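Local coordinates for glutathione S-transferase domain (Xanthobacter autotrophicus, PDB 4HZ2), which binds glutathione and probably acts as a glutathione S-transferase, a transferase built from a thioredoxin-like domain followed by an all-helical domain, at residues E87-A90 with I91-H94; A37-I40 with L41-G45. One frame throughout, in Å; residues are numbered along the deposited sequence. Where two conformers were deposited one is given.

Contact 1 (E87-A90 with I91-H94). With GSH (glutathione), chain F.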
loop_
_atom_site.group_PDB
_atom_site.type_symbol
_atom_site.label_atom_id
_atom_site.label_comp_id
_atom_site.label_asym_id
_atom_site.label_seq_id
_atom_site.Cartn_x
_atom_site.Cartn_y
_atom_site.Cartn_z
ATOM N N GLU B 87 -7.947 6.653 2.173
ATOM C CA GLU B 87 -7.001 5.819 1.397
ATOM C C GLU B 87 -7.440 5.698 -0.058
ATOM O O GLU B 87 -8.376 4.961 -0.397
ATOM C CB GLU B 87 -6.755 4.428 2.020
ATOM C CG GLU B 87 -5.997 4.498 3.334
ATOM C CD GLU B 87 -4.600 5.062 3.124
ATOM O OE1 GLU B 87 -3.980 4.726 2.069
ATOM O OE2 GLU B 87 -4.117 5.823 3.993
ATOM N N SER B 88 -6.738 6.395 -0.937
ATOM C CA SER B 88 -7.173 6.471 -2.327
ATOM C C SER B 88 -7.415 5.109 -2.967
ATOM O O SER B 88 -8.338 4.972 -3.758
ATOM C CB SER B 88 -6.212 7.324 -3.174
ATOM O OG SER B 88 -4.938 6.718 -3.243
ATOM N N ASN B 89 -6.561 4.118 -2.691
ATOM C CA ASN B 89 -6.754 2.836 -3.346
ATOM C C ASN B 89 -7.939 2.051 -2.741
ATOM O O ASN B 89 -8.592 1.231 -3.434
ATOM C CB ASN B 89 -5.470 2.012 -3.342
ATOM C CG ASN B 89 -4.401 2.556 -4.318
ATOM O OD1 ASN B 89 -4.616 3.532 -5.030
ATOM N ND2 ASN B 89 -3.257 1.894 -4.351
ATOM N N ALA B 90 -8.223 2.296 -1.457
ATOM C CA ALA B 90 -9.451 1.748 -0.818
ATOM C C ALA B 90 -10.676 2.430 -1.396
ATOM O O ALA B 90 -11.704 1.787 -1.593
ATOM C CB ALA B 90 -9.410 1.933 0.708
ATOM N N ILE B 91 -10.572 3.722 -1.698
ATOM C CA ILE B 91 -11.696 4.443 -2.351
ATOM C C ILE B 91 -11.941 3.876 -3.765
ATOM O O ILE B 91 -13.079 3.678 -4.203
ATOM C CB ILE B 91 -11.423 5.953 -2.384
ATOM C CG1 ILE B 91 -11.492 6.503 -0.954
ATOM C CG2 ILE B 91 -12.417 6.697 -3.295
ATOM C CD1 ILE B 91 -10.813 7.846 -0.756
ATOM N N LEU B 92 -10.863 3.560 -4.491
ATOM C CA LEU B 92 -11.037 2.924 -5.790
ATOM C C LEU B 92 -11.760 1.592 -5.647
ATOM O O LEU B 92 -12.678 1.305 -6.401
ATOM C CB LEU B 92 -9.682 2.644 -6.460
ATOM C CG LEU B 92 -8.882 3.818 -7.086
ATOM C CD1 LEU B 92 -7.454 3.422 -7.522
ATOM C CD2 LEU B 92 -9.686 4.517 -8.218
ATOM N N LEU B 93 -11.334 0.773 -4.692
ATOM C CA LEU B 93 -11.975 -0.521 -4.454
ATOM C C LEU B 93 -13.421 -0.374 -4.020
ATOM O O LEU B 93 -14.246 -1.208 -4.347
ATOM C CB LEU B 93 -11.190 -1.329 -3.407
ATOM C CG LEU B 93 -9.864 -1.931 -3.891
ATOM C CD1 LEU B 93 -8.997 -2.278 -2.676
ATOM C CD2 LEU B 93 -10.173 -3.177 -4.723
ATOM N N HIS B 94 -13.728 0.685 -3.291
ATOM C CA HIS B 94 -15.069 0.780 -2.715
ATOM C C HIS B 94 -16.104 1.085 -3.800
ATOM O O HIS B 94 -17.193 0.452 -3.873
ATOM C CB HIS B 94 -15.093 1.909 -1.666
ATOM C CG HIS B 94 -16.437 2.107 -1.050
ATOM N ND1 HIS B 94 -16.872 1.355 0.022
ATOM C CD2 HIS B 94 -17.460 2.945 -1.373
ATOM C CE1 HIS B 94 -18.098 1.744 0.356
ATOM N NE2 HIS B 94 -18.486 2.690 -0.486
HETATM N N1 GSH F . -1.881 6.120 1.313
HETATM C CA1 GSH F . -2.543 7.453 1.081
HETATM C C1 GSH F . -3.508 7.391 -0.081
HETATM O O11 GSH F . -4.617 7.987 0.016
HETATM O O12 GSH F . -3.164 6.752 -1.129
HETATM C CB1 GSH F . -1.523 8.557 0.819
HETATM C CG1 GSH F . -2.267 9.860 0.607
HETATM C CD1 GSH F . -1.363 11.063 0.748
HETATM O OE1 GSH F . -0.140 10.921 0.825
HETATM N N2 GSH F . -1.986 12.257 0.762
HETATM C CA2 GSH F . -1.234 13.509 0.831
HETATM C C2 GSH F . -1.530 14.241 2.113
HETATM O O2 GSH F . -2.695 14.292 2.559
HETATM C CB2 GSH F . -1.452 14.320 -0.478
HETATM S SG2 GSH F . -1.172 13.403 -2.059
HETATM N N3 GSH F . -0.503 14.819 2.749
HETATM C CA3 GSH F . -0.363 14.775 4.203
HETATM C C3 GSH F . -0.496 16.112 4.901
HETATM O O31 GSH F . -0.532 16.129 6.155
HETATM O O32 GSH F . -0.562 17.150 4.207
#
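I91 closes the first turn of helix 88-96 on E87: its backbone N gives a hydrogen bond to E87 O at 2.8 Å. This is the helix start that reads the γ-glutamyl end of glutathione in the thioredoxin-like domain of glutathione S-transferases. The side chain of E87, at the N-cap, is bent at chi2 (-64°) and turns its carboxylate away from the helix. There OE1 takes a hydrogen bond from the ligand amine, 2.6 Å from GSH N1, a pairing that suits an acidic residue. S88 holds the ligand carboxylate twice: its backbone N meets GSH O11 at 2.8 Å in a nearly straight bond (169°), and OG donates to GSH O12. A small hydroxyl residue fits here, and the helix N-terminus would probably help stabilise the anion. I91 and A90 are the most enclosed by the turn. With CG1 beside the backbone N (chi1 -69°), I91 lays CG1 and CD1 back along the carbonyl of E87, CG1 3.5 Å from E87 O, while its branched side chain packs on P75. A90, small enough to lie against E114 of the second subunit, accepts at its O from H94 N. N89 and L92 extend alongside each other from the same flank of the helix. K36 NZ bonds both S88 OG and N89 OD1, a second-shell link that helps place the two side chains; E119 holds N89 ND2, and L92 CD1 lies 3.8 Å from N89 OD1.

Contact 2 (A37-I40 with L41-G45)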
loop_
_atom_site.group_PDB
_atom_site.type_symbol
_atom_site.label_atom_id
_atom_site.label_comp_id
_atom_site.label_asym_id
_atom_site.label_seq_id
_atom_site.Cartn_x
_atom_site.Cartn_y
_atom_site.Cartn_z
ATOM N N ALA B 37 -9.744 9.361 -6.597
ATOM C CA ALA B 37 -11.068 9.395 -5.981
ATOM C C ALA B 37 -12.060 10.091 -6.918
ATOM O O ALA B 37 -13.149 9.556 -7.181
ATOM C CB ALA B 37 -11.058 10.085 -4.606
ATOM N N ALA B 38 -11.712 11.282 -7.411
ATOM C CA ALA B 38 -12.617 11.992 -8.317
ATOM C C ALA B 38 -12.896 11.156 -9.574
ATOM O O ALA B 38 -14.050 11.086 -10.062
ATOM C CB ALA B 38 -12.072 13.367 -8.688
ATOM N N GLN B 39 -11.849 10.541 -10.117
ATOM C CA GLN B 39 -12.004 9.814 -11.354
ATOM C C GLN B 39 -12.918 8.602 -11.212
ATOM O O GLN B 39 -13.767 8.360 -12.085
ATOM C CB GLN B 39 -10.621 9.361 -11.860
ATOM C CG GLN B 39 -10.639 8.658 -13.208
ATOM C CD GLN B 39 -11.061 9.597 -14.340
ATOM O OE1 GLN B 39 -10.233 10.329 -14.941
ATOM N NE2 GLN B 39 -12.345 9.583 -14.643
ATOM N N ILE B 40 -12.766 7.816 -10.136
ATOM C CA ILE B 40 -13.658 6.655 -9.996
ATOM C C ILE B 40 -15.097 7.088 -9.666
ATOM O O ILE B 40 -16.048 6.445 -10.103
ATOM C CB ILE B 40 -13.145 5.636 -8.950
ATOM C CG1 ILE B 40 -13.847 4.298 -9.109
ATOM C CG2 ILE B 40 -13.236 6.195 -7.535
ATOM C CD1 ILE B 40 -13.578 3.630 -10.446
ATOM N N LEU B 41 -15.263 8.164 -8.904
ATOM C CA LEU B 41 -16.630 8.686 -8.662
ATOM C C LEU B 41 -17.319 9.117 -9.960
ATOM O O LEU B 41 -18.502 8.817 -10.207
ATOM C CB LEU B 41 -16.614 9.834 -7.649
ATOM C CG LEU B 41 -16.273 9.399 -6.232
ATOM C CD1 LEU B 41 -16.277 10.580 -5.277
ATOM C CD2 LEU B 41 -17.269 8.351 -5.759
ATOM N N SER B 42 -16.577 9.806 -10.813
ATOM C CA SER B 42 -17.155 10.251 -12.070
ATOM C C SER B 42 -17.445 9.053 -12.986
ATOM O O SER B 42 -18.511 9.010 -13.616
ATOM C CB SER B 42 -16.283 11.323 -12.756
ATOM O OG SER B 42 -15.092 10.789 -13.310
ATOM N N LEU B 43 -16.530 8.076 -13.040
ATOM C CA LEU B 43 -16.714 6.880 -13.883
ATOM C C LEU B 43 -17.931 6.057 -13.454
ATOM O O LEU B 43 -18.579 5.390 -14.271
ATOM C CB LEU B 43 -15.456 5.988 -13.865
ATOM C CG LEU B 43 -14.286 6.564 -14.659
ATOM C CD1 LEU B 43 -13.002 5.811 -14.326
ATOM C CD2 LEU B 43 -14.602 6.484 -16.155
ATOM N N THR B 44 -18.249 6.096 -12.165
ATOM C CA THR B 44 -19.331 5.254 -11.658
ATOM C C THR B 44 -20.607 6.070 -11.406
ATOM O O THR B 44 -21.560 5.581 -10.798
ATOM C CB THR B 44 -18.913 4.490 -10.386
ATOM O OG1 THR B 44 -18.522 5.430 -9.372
ATOM C CG2 THR B 44 -17.764 3.526 -10.702
ATOM N N GLY B 45 -20.632 7.312 -11.895
ATOM C CA GLY B 45 -21.895 8.056 -11.958
ATOM C C GLY B 45 -22.258 8.810 -10.698
ATOM O O GLY B 45 -23.408 9.197 -10.522
#
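A Schellman motif ends helix 32-43, the connection of the β-α-β unit between strands 24-27 and 49-52, and the last turns before it carry this contact. G45, the C′ residue, has a positive φ of 86°, where a beta carbon would collide with the carbonyl O of T44, so glycine suits the place; its N bonds to S42 O, while H46 N reaches back to L41 O. I40 O accepts two hydrogen bonds from T44: T44 N reaches it at 3.0 Å and T44 OG1 at 2.8 Å, from opposite faces of the carbonyl plane. T44 can do this because OG1 sits between its backbone N and carbonyl carbon (chi1 59°), turned back over the turn; H46 is a further partner of the hydroxyl. The methyl CG2 meanwhile approaches I40 CD1 at 4.2 Å, the two side chains slanting across each other. One turn earlier, L43 N bonds to Q39 O at 2.9 Å, and L43 CG packs against the same oxygen at 3.2 Å. Q39, bent at chi2 (66°), brings its amide back over L43, with NE2 3.6 Å from L43 CG, yet spends its polar atoms on the backbone of G215 and N217. I40 rests on A96 of helix 88-96 and on helix 178-187, which L43 also touches, whereas L41 packs on F95 of helix 88-96 and, with A38, on I25 of strand 24-27.

Contacts 1 and 2 belong to two helices of the same N-terminal domain that pack directly on each other: L92 CD2 lies 3.7 Å from I40 CB, and I91 meets A37 through their side-chain carbons. Contact 1 is the more buried, placed where a helix begins, so its polar groups serve a ligand, helix 107-137 and the second subunit. Contact 2 is partly exposed and touches no other protein chain; it lies where a helix ends, and the hydroxyl of T44 turns to a carbonyl of its own helix. One backbone N-H and two side chains hold glutathione at the start of 87-94, while a carbonyl oxygen takes a side-chain bond near the end of 37-45.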